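Local atomic coordinates of protein DOA1 (Saccharomyces cerevisiae, PDB entry 3ODT), a protein that binds ubiquitin through its WD40 beta-propeller domain and probably helps regulate the turnover of F-box proteins. Residues 218-230 against 241-255. Residues are numbered along the deposited sequence; the frame is centred on the assembly and turned at random.
Sequences LRTYEGHESFVYC and SCGEDRTVRIWSKEN
His224 enters edge-on between Asp245 and Ser241. Its NE2 lies 2.8 Å from Ser241 OG in the ring plane, either atom being a possible donor, while ND1 gives weak bonds to both carboxylate oxygens of Asp245. The same hydroxyl accepts a nearly straight bond (178°) from Trp251 NE1, 2.9 Å from Ser241 OG and in the indole plane. Several donors converge on Asp245: OD2 takes the backbone N of Glu225 at 2.8 Å on its anti side, OD1 accepts from Thr247 N, which makes an Asx turn, and from Thr247 OG1 on the same face, and Arg249 NH2 closes a salt bridge to OD2. Glu225 OE1 adds a long salt bridge to Arg249 NH2.

This Asp-His-Ser-Trp hydrogen-bonded network is the structural tetrad of WD40 repeats. It ties the loop opening with the GH dipeptide, Gly223-His224, which leads from the outer strand of one blade to the inner strand of the next, to strands 241-243 and 247-251 of the latter.

Arg249 CG lies anti to the carbonyl carbon (chi1 -61°) and the chain then runs extended, bringing CD over the His224 ring, 3.6 Å from its centroid. Tyr221 CB sits over the six-membered ring of Trp251, and the Tyr221 ring makes an offset edge-to-face contact with the five-membered ring, planes 70° apart; Tyr221 OH reaches a lone pair of Lys253 O at 2.7 Å.

Strands 228-230 and 241-243 pair antiparallel through a classic bulge, Tyr229 and Cys230 both facing Cys242. Beside it Tyr229 OH donates to Glu244 OE1 at 2.6 Å, an oxygen also bonded to Ser268.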
ATOM      1  N   LEU A 218     -11.777 -12.363  13.882  1.00 12.29           N
ATOM      2  CA  LEU A 218     -10.971 -12.981  14.928  1.00 13.41           C
ATOM      3  C   LEU A 218     -10.443 -11.965  15.920  1.00 12.66           C
ATOM      4  O   LEU A 218     -10.186 -12.293  17.083  1.00 15.26           O
ATOM      5  CB  LEU A 218      -9.798 -13.744  14.318  1.00 12.34           C
ATOM      6  CG  LEU A 218     -10.223 -14.842  13.342  1.00 11.97           C
ATOM      7  CD1 LEU A 218      -9.040 -15.550  12.764  1.00 18.25           C
ATOM      8  CD2 LEU A 218     -11.116 -15.823  14.087  1.00 18.73           C
ATOM      9  N   ARG A 219     -10.239 -10.735  15.467  1.00 11.43           N
ATOM     10  CA  ARG A 219      -9.691  -9.710  16.331  1.00  9.75           C
ATOM     11  C   ARG A 219      -9.966  -8.370  15.720  1.00  9.18           C
ATOM     12  O   ARG A 219      -9.933  -8.223  14.500  1.00  8.52           O
ATOM     13  CB  ARG A 219      -8.181  -9.908  16.491  1.00 10.33           C
ATOM     14  CG  ARG A 219      -7.522  -9.004  17.564  1.00 11.48           C
ATOM     15  CD  ARG A 219      -6.176  -9.584  18.093  1.00 16.24           C
ATOM     16  NE  ARG A 219      -6.374 -10.871  18.757  1.00 18.17           N
ATOM     17  CZ  ARG A 219      -6.078 -12.058  18.217  1.00 25.97           C
ATOM     18  NH1 ARG A 219      -5.511 -12.122  17.025  1.00 18.09           N
ATOM     19  NH2 ARG A 219      -6.330 -13.191  18.866  1.00 30.03           N
ATOM     20  N   THR A 220     -10.225  -7.394  16.576  1.00  8.84           N
ATOM     21  CA  THR A 220     -10.411  -6.015  16.170  1.00 11.50           C
ATOM     22  C   THR A 220      -9.333  -5.163  16.870  1.00 10.66           C
ATOM     23  O   THR A 220      -9.081  -5.317  18.063  1.00 12.74           O
ATOM     24  CB  THR A 220     -11.816  -5.523  16.537  1.00 13.08           C
ATOM     25  OG1 THR A 220     -12.797  -6.321  15.872  1.00 12.73           O
ATOM     26  CG2 THR A 220     -12.010  -4.109  16.118  1.00 12.29           C
ATOM     27  N   TYR A 221      -8.696  -4.293  16.096  1.00 10.13           N
ATOM     28  CA  TYR A 221      -7.638  -3.416  16.606  1.00  8.14           C
ATOM     29  C   TYR A 221      -8.157  -1.992  16.588  1.00  8.71           C
ATOM     30  O   TYR A 221      -8.269  -1.369  15.527  1.00  9.66           O
ATOM     31  CB  TYR A 221      -6.368  -3.562  15.750  1.00  9.22           C
ATOM     32  CG  TYR A 221      -5.961  -5.013  15.489  1.00  7.89           C
ATOM     33  CD1 TYR A 221      -6.537  -5.744  14.447  1.00  9.51           C
ATOM     34  CD2 TYR A 221      -4.981  -5.641  16.264  1.00  9.83           C
ATOM     35  CE1 TYR A 221      -6.199  -7.064  14.202  1.00 11.22           C
ATOM     36  CE2 TYR A 221      -4.632  -6.981  16.028  1.00  8.52           C
ATOM     37  CZ  TYR A 221      -5.239  -7.666  14.984  1.00  8.58           C
ATOM     38  OH  TYR A 221      -4.861  -8.948  14.713  1.00  9.94           O
ATOM     39  N   GLU A 222      -8.535  -1.524  17.768  1.00  9.50           N
ATOM     40  CA  GLU A 222      -9.213  -0.247  17.955  1.00 11.19           C
ATOM     41  C   GLU A 222      -8.277   0.825  18.489  1.00  9.05           C
ATOM     42  O   GLU A 222      -7.499   0.591  19.413  1.00 11.81           O
ATOM     43  CB  GLU A 222     -10.364  -0.439  18.954  1.00 19.97           C
ATOM     44  CG  GLU A 222     -11.196   0.803  19.225  1.00 35.80           C
ATOM     45  CD  GLU A 222     -12.576   0.464  19.781  1.00 52.79           C
ATOM     46  OE1 GLU A 222     -12.741  -0.651  20.336  1.00 51.51           O
ATOM     47  OE2 GLU A 222     -13.500   1.302  19.649  1.00 50.22           O
ATOM     48  N   GLY A 223      -8.366   2.021  17.918  1.00  8.67           N
ATOM     49  CA  GLY A 223      -7.624   3.154  18.457  1.00 11.18           C
ATOM     50  C   GLY A 223      -7.491   4.322  17.487  1.00  8.11           C
ATOM     51  O   GLY A 223      -7.486   5.463  17.918  1.00 10.84           O
ATOM     52  N   HIS A 224      -7.388   4.068  16.191  1.00  8.75           N
ATOM     53  CA  HIS A 224      -7.358   5.188  15.257  1.00 11.32           C
ATOM     54  C   HIS A 224      -8.597   6.050  15.436  1.00 10.33           C
ATOM     55  O   HIS A 224      -9.702   5.539  15.627  1.00 10.55           O
ATOM     56  CB  HIS A 224      -7.278   4.720  13.814  1.00  8.93           C
ATOM     57  CG  HIS A 224      -5.907   4.392  13.356  1.00  8.22           C
ATOM     58  ND1 HIS A 224      -4.961   5.363  13.129  1.00  9.44           N
ATOM     59  CD2 HIS A 224      -5.325   3.209  13.053  1.00  8.01           C
ATOM     60  CE1 HIS A 224      -3.843   4.786  12.716  1.00  9.90           C
ATOM     61  NE2 HIS A 224      -4.047   3.481  12.638  1.00  7.57           N
ATOM     62  N   GLU A 225      -8.401   7.363  15.348  1.00 10.74           N
ATOM     63  CA  GLU A 225      -9.476   8.303  15.631  1.00 15.17           C
ATOM     64  C   GLU A 225     -10.157   8.811  14.379  1.00 15.44           C
ATOM     65  O   GLU A 225     -11.128   9.592  14.469  1.00 15.81           O
ATOM     66  CB  GLU A 225      -8.962   9.498  16.436  1.00 22.66           C
ATOM     67  CG  GLU A 225      -8.206   9.083  17.686  1.00 29.51           C
ATOM     68  CD  GLU A 225      -7.203  10.125  18.130  1.00 47.46           C
ATOM     69  OE1 GLU A 225      -6.157  10.295  17.449  1.00 39.51           O
ATOM     70  OE2 GLU A 225      -7.470  10.775  19.160  1.00 49.63           O
ATOM     71  N   SER A 226      -9.671   8.374  13.223  1.00 11.73           N
ATOM     72  CA  SER A 226     -10.270   8.738  11.948  1.00 13.25           C
ATOM     73  C   SER A 226     -10.175   7.559  10.990  1.00 12.09           C
ATOM     74  O   SER A 226     -10.097   6.407  11.415  1.00 13.68           O
ATOM     75  CB  SER A 226      -9.568   9.960  11.353  1.00 17.67           C
ATOM     76  OG  SER A 226     -10.397  10.614  10.409  1.00 16.65           O
ATOM     77  N   PHE A 227     -10.178   7.852   9.695  1.00 10.50           N
ATOM     78  CA  PHE A 227     -10.048   6.821   8.690  1.00  8.69           C
ATOM     79  C   PHE A 227      -8.692   6.120   8.783  1.00  7.30           C
ATOM     80  O   PHE A 227      -7.651   6.766   9.037  1.00  8.95           O
ATOM     81  CB  PHE A 227     -10.152   7.404   7.283  1.00  8.72           C
ATOM     82  CG  PHE A 227     -11.298   8.301   7.084  1.00 12.26           C
ATOM     83  CD1 PHE A 227     -12.495   8.081   7.726  1.00 12.12           C
ATOM     84  CD2 PHE A 227     -11.164   9.412   6.295  1.00 20.14           C
ATOM     85  CE1 PHE A 227     -13.556   8.922   7.545  1.00 19.22           C
ATOM     86  CE2 PHE A 227     -12.232  10.272   6.119  1.00 27.35           C
ATOM     87  CZ  PHE A 227     -13.421  10.020   6.749  1.00 26.59           C
ATOM     88  N   VAL A 228      -8.699   4.820   8.514  1.00  7.37           N
ATOM     89  CA  VAL A 228      -7.461   4.070   8.406  1.00  6.56           C
ATOM     90  C   VAL A 228      -7.201   3.825   6.923  1.00  7.60           C
ATOM     91  O   VAL A 228      -8.016   3.186   6.247  1.00  8.21           O
ATOM     92  CB  VAL A 228      -7.477   2.758   9.198  1.00  6.93           C
ATOM     93  CG1 VAL A 228      -6.086   2.162   9.222  1.00  7.44           C
ATOM     94  CG2 VAL A 228      -8.005   2.969  10.608  1.00 10.22           C
ATOM     95  N   TYR A 229      -6.071   4.332   6.413  1.00  6.61           N
ATOM     96  CA  TYR A 229      -5.795   4.284   4.980  1.00  7.31           C
ATOM     97  C   TYR A 229      -4.927   3.124   4.523  1.00  8.14           C
ATOM     98  O   TYR A 229      -5.034   2.697   3.376  1.00  9.26           O
ATOM     99  CB  TYR A 229      -5.100   5.570   4.550  1.00  7.67           C
ATOM    100  CG  TYR A 229      -5.920   6.832   4.703  1.00  8.42           C
ATOM    101  CD1 TYR A 229      -7.251   6.885   4.296  1.00  8.35           C
ATOM    102  CD2 TYR A 229      -5.377   7.965   5.260  1.00  8.26           C
ATOM    103  CE1 TYR A 229      -7.998   8.034   4.425  1.00  9.59           C
ATOM    104  CE2 TYR A 229      -6.115   9.142   5.363  1.00  7.55           C
ATOM    105  CZ  TYR A 229      -7.425   9.151   4.967  1.00  8.06           C
ATOM    106  OH  TYR A 229      -8.151  10.289   5.075  1.00  9.93           O
ATOM    107  N   CYS A 230      -4.045   2.620   5.397  1.00  6.31           N
ATOM    108  CA  CYS A 230      -3.059   1.655   4.930  1.00  7.04           C
ATOM    109  C   CYS A 230      -2.689   0.769   6.092  1.00  7.11           C
ATOM    110  O   CYS A 230      -2.662   1.246   7.230  1.00  7.29           O
ATOM    111  CB  CYS A 230      -1.808   2.389   4.417  1.00  8.28           C
ATOM    112  SG  CYS A 230      -0.602   1.292   3.608  1.00  7.76           S
ATOM    113  N   SER A 241      -0.074   0.344  10.776  1.00  5.38           N
ATOM    114  CA  SER A 241      -1.187   1.041  10.159  1.00  6.47           C
ATOM    115  C   SER A 241      -0.955   2.543  10.185  1.00  7.56           C
ATOM    116  O   SER A 241      -0.138   3.038  10.978  1.00  7.62           O
ATOM    117  CB  SER A 241      -2.482   0.734  10.906  1.00  7.56           C
ATOM    118  OG  SER A 241      -2.473   1.241  12.249  1.00  7.86           O
ATOM    119  N   CYS A 242      -1.686   3.261   9.357  1.00  5.97           N
ATOM    120  CA  CYS A 242      -1.655   4.708   9.380  1.00  6.04           C
ATOM    121  C   CYS A 242      -2.946   5.284   8.857  1.00  6.26           C
ATOM    122  O   CYS A 242      -3.712   4.619   8.149  1.00  7.29           O
ATOM    123  CB  CYS A 242      -0.476   5.235   8.557  1.00  8.49           C
ATOM    124  SG  CYS A 242      -0.615   5.001   6.773  1.00  7.51           S
ATOM    125  N   GLY A 243      -3.201   6.550   9.180  1.00  7.19           N
ATOM    126  CA  GLY A 243      -4.401   7.170   8.673  1.00  8.28           C
ATOM    127  C   GLY A 243      -4.576   8.652   8.946  1.00  6.72           C
ATOM    128  O   GLY A 243      -3.635   9.432   9.114  1.00  7.97           O
ATOM    129  N   GLU A 244      -5.840   9.017   8.955  1.00  6.48           N
ATOM    130  CA  GLU A 244      -6.269  10.377   8.925  1.00  5.60           C
ATOM    131  C   GLU A 244      -6.076  11.093  10.272  1.00  7.33           C
ATOM    132  O   GLU A 244      -6.079  12.323  10.343  1.00  7.12           O
ATOM    133  CB  GLU A 244      -7.729  10.392   8.439  1.00  8.56           C
ATOM    134  CG  GLU A 244      -8.366  11.778   8.255  1.00  8.13           C
ATOM    135  CD  GLU A 244      -7.534  12.722   7.396  1.00  6.52           C
ATOM    136  OE1 GLU A 244      -7.017  12.298   6.343  1.00  8.24           O
ATOM    137  OE2 GLU A 244      -7.437  13.909   7.768  1.00  6.86           O
ATOM    138  N   ASP A 245      -5.852  10.325  11.333  1.00  5.90           N
ATOM    139  CA  ASP A 245      -5.618  10.902  12.664  1.00  5.95           C
ATOM    140  C   ASP A 245      -4.166  11.280  12.945  1.00  7.10           C
ATOM    141  O   ASP A 245      -3.796  11.547  14.088  1.00  8.46           O
ATOM    142  CB  ASP A 245      -6.144   9.986  13.746  1.00  7.74           C
ATOM    143  CG  ASP A 245      -5.347   8.689  13.868  1.00  8.56           C
ATOM    144  OD1 ASP A 245      -4.391   8.521  13.077  1.00  8.33           O
ATOM    145  OD2 ASP A 245      -5.669   7.885  14.805  1.00 11.09           O
ATOM    146  N   ARG A 246      -3.369  11.358  11.880  1.00  6.29           N
ATOM    147  CA  ARG A 246      -1.974  11.809  11.921  1.00  7.31           C
ATOM    148  C   ARG A 246      -1.034  10.785  12.529  1.00  5.80           C
ATOM    149  O   ARG A 246       0.119  11.118  12.841  1.00  7.88           O
ATOM    150  CB  ARG A 246      -1.821  13.163  12.639  1.00  8.54           C
ATOM    151  CG  ARG A 246      -2.877  14.186  12.247  1.00  7.90           C
ATOM    152  CD  ARG A 246      -2.534  15.569  12.745  1.00 11.19           C
ATOM    153  NE  ARG A 246      -2.644  15.754  14.192  1.00 15.73           N
ATOM    154  CZ  ARG A 246      -1.617  15.944  15.020  1.00 13.81           C
ATOM    155  NH1 ARG A 246      -0.358  15.899  14.583  1.00 12.20           N
ATOM    156  NH2 ARG A 246      -1.843  16.148  16.312  1.00 22.17           N
ATOM    157  N   THR A 247      -1.494   9.554  12.670  1.00  5.90           N
ATOM    158  CA  THR A 247      -0.693   8.554  13.345  1.00  6.35           C
ATOM    159  C   THR A 247      -0.267   7.392  12.433  1.00  6.19           C
ATOM    160  O   THR A 247      -0.957   6.999  11.478  1.00  7.91           O
ATOM    161  CB  THR A 247      -1.362   7.958  14.611  1.00  7.49           C
ATOM    162  OG1 THR A 247      -2.446   7.093  14.262  1.00  8.37           O
ATOM    163  CG2 THR A 247      -1.793   9.066  15.596  1.00  8.31           C
ATOM    164  N   VAL A 248       0.887   6.843  12.802  1.00  5.92           N
ATOM    165  CA  VAL A 248       1.355   5.517  12.403  1.00  6.61           C
ATOM    166  C   VAL A 248       1.288   4.682  13.668  1.00  5.87           C
ATOM    167  O   VAL A 248       1.758   5.120  14.723  1.00  7.48           O
ATOM    168  CB  VAL A 248       2.807   5.552  11.876  1.00  9.08           C
ATOM    169  CG1 VAL A 248       3.283   4.141  11.568  1.00  8.66           C
ATOM    170  CG2 VAL A 248       2.878   6.428  10.623  1.00  8.90           C
ATOM    171  N   ARG A 249       0.711   3.495  13.584  1.00  7.69           N
ATOM    172  CA  ARG A 249       0.537   2.677  14.769  1.00  7.83           C
ATOM    173  C   ARG A 249       1.101   1.300  14.539  1.00  7.52           C
ATOM    174  O   ARG A 249       1.017   0.765  13.430  1.00  7.54           O
ATOM    175  CB  ARG A 249      -0.920   2.615  15.196  1.00  8.25           C
ATOM    176  CG  ARG A 249      -1.448   3.978  15.546  1.00  7.23           C
ATOM    177  CD  ARG A 249      -2.878   3.937  16.021  1.00  9.79           C
ATOM    178  NE  ARG A 249      -3.416   5.286  16.224  1.00  8.01           N
ATOM    179  CZ  ARG A 249      -4.087   5.698  17.284  1.00  9.07           C
ATOM    180  NH1 ARG A 249      -4.262   4.916  18.336  1.00 12.91           N
ATOM    181  NH2 ARG A 249      -4.548   6.944  17.289  1.00  8.82           N
ATOM    182  N   ILE A 250       1.642   0.709  15.595  1.00  7.64           N
ATOM    183  CA  ILE A 250       2.198  -0.628  15.509  1.00  8.40           C
ATOM    184  C   ILE A 250       1.438  -1.494  16.492  1.00  7.73           C
ATOM    185  O   ILE A 250       1.290  -1.101  17.647  1.00  7.96           O
ATOM    186  CB  ILE A 250       3.713  -0.637  15.832  1.00  9.32           C
ATOM    187  CG1 ILE A 250       4.478   0.187  14.786  1.00 11.49           C
ATOM    188  CG2 ILE A 250       4.271  -2.056  15.821  1.00 10.99           C
ATOM    189  CD1 ILE A 250       4.957   1.496  15.284  1.00 37.14           C
ATOM    190  N   TRP A 251       0.951  -2.651  16.039  1.00  8.17           N
ATOM    191  CA  TRP A 251       0.095  -3.528  16.854  1.00  9.23           C
ATOM    192  C   TRP A 251       0.626  -4.973  16.900  1.00  8.56           C
ATOM    193  O   TRP A 251       1.214  -5.491  15.940  1.00 10.29           O
ATOM    194  CB  TRP A 251      -1.307  -3.624  16.255  1.00  8.53           C
ATOM    195  CG  TRP A 251      -1.945  -2.361  15.793  1.00  7.75           C
ATOM    196  CD1 TRP A 251      -1.669  -1.694  14.647  1.00  7.70           C
ATOM    197  CD2 TRP A 251      -3.011  -1.641  16.432  1.00  7.08           C
ATOM    198  NE1 TRP A 251      -2.498  -0.596  14.521  1.00  8.65           N
ATOM    199  CE2 TRP A 251      -3.323  -0.537  15.612  1.00  7.09           C
ATOM    200  CE3 TRP A 251      -3.719  -1.814  17.625  1.00  8.87           C
ATOM    201  CZ2 TRP A 251      -4.323   0.388  15.939  1.00  8.42           C
ATOM    202  CZ3 TRP A 251      -4.710  -0.883  17.958  1.00 10.49           C
ATOM    203  CH2 TRP A 251      -5.007   0.196  17.107  1.00  9.14           C
ATOM    204  N   SER A 252       0.373  -5.646  18.012  1.00  8.11           N
ATOM    205  CA  SER A 252       0.514  -7.078  18.050  1.00  8.22           C
ATOM    206  C   SER A 252      -0.646  -7.716  17.290  1.00  8.42           C
ATOM    207  O   SER A 252      -1.799  -7.569  17.666  1.00  8.87           O
ATOM    208  CB  SER A 252       0.484  -7.583  19.481  1.00  9.12           C
ATOM    209  OG  SER A 252       0.301  -8.980  19.484  1.00 11.65           O
ATOM    210  N   LYS A 253      -0.337  -8.420  16.212  1.00  9.70           N
ATOM    211  CA  LYS A 253      -1.374  -9.109  15.455  1.00  9.94           C
ATOM    212  C   LYS A 253      -1.992 -10.187  16.324  1.00 13.40           C
ATOM    213  O   LYS A 253      -3.207 -10.363  16.323  1.00 11.05           O
ATOM    214  CB  LYS A 253      -0.777  -9.699  14.182  1.00 12.64           C
ATOM    215  CG  LYS A 253      -1.724 -10.532  13.371  1.00 16.10           C
ATOM    216  CD  LYS A 253      -1.592 -11.970  13.742  1.00 28.97           C
ATOM    217  CE  LYS A 253      -2.119 -12.878  12.650  1.00 39.47           C
ATOM    218  NZ  LYS A 253      -2.216 -14.252  13.174  1.00 40.78           N
ATOM    219  N   GLU A 254      -1.151 -10.878  17.085  1.00 11.84           N
ATOM    220  CA  GLU A 254      -1.596 -12.024  17.886  1.00 11.82           C
ATOM    221  C   GLU A 254      -2.465 -11.662  19.092  1.00 13.06           C
ATOM    222  O   GLU A 254      -3.331 -12.434  19.479  1.00 13.88           O
ATOM    223  CB  GLU A 254      -0.385 -12.817  18.362  1.00 19.62           C
ATOM    224  CG  GLU A 254       0.433 -13.413  17.216  1.00 37.69           C
ATOM    225  CD  GLU A 254      -0.302 -14.501  16.454  1.00 60.34           C
ATOM    226  OE1 GLU A 254      -1.312 -15.029  16.970  1.00 56.80           O
ATOM    227  OE2 GLU A 254       0.133 -14.829  15.330  1.00 63.30           O
ATOM    228  N   ASN A 255      -2.249 -10.511  19.715  1.00 10.81           N
ATOM    229  CA  ASN A 255      -3.018 -10.214  20.916  1.00 14.00           C
ATOM    230  C   ASN A 255      -3.683  -8.852  20.993  1.00 14.00           C
ATOM    231  O   ASN A 255      -4.366  -8.562  21.973  1.00 13.59           O
ATOM    232  CB  ASN A 255      -2.161 -10.483  22.167  1.00 14.32           C
ATOM    233  CG  ASN A 255      -1.066  -9.458  22.368  1.00 14.92           C
ATOM    234  OD1 ASN A 255      -1.282  -8.258  22.230  1.00 16.89           O
ATOM    235  ND2 ASN A 255       0.133  -9.940  22.697  1.00 12.97           N
TER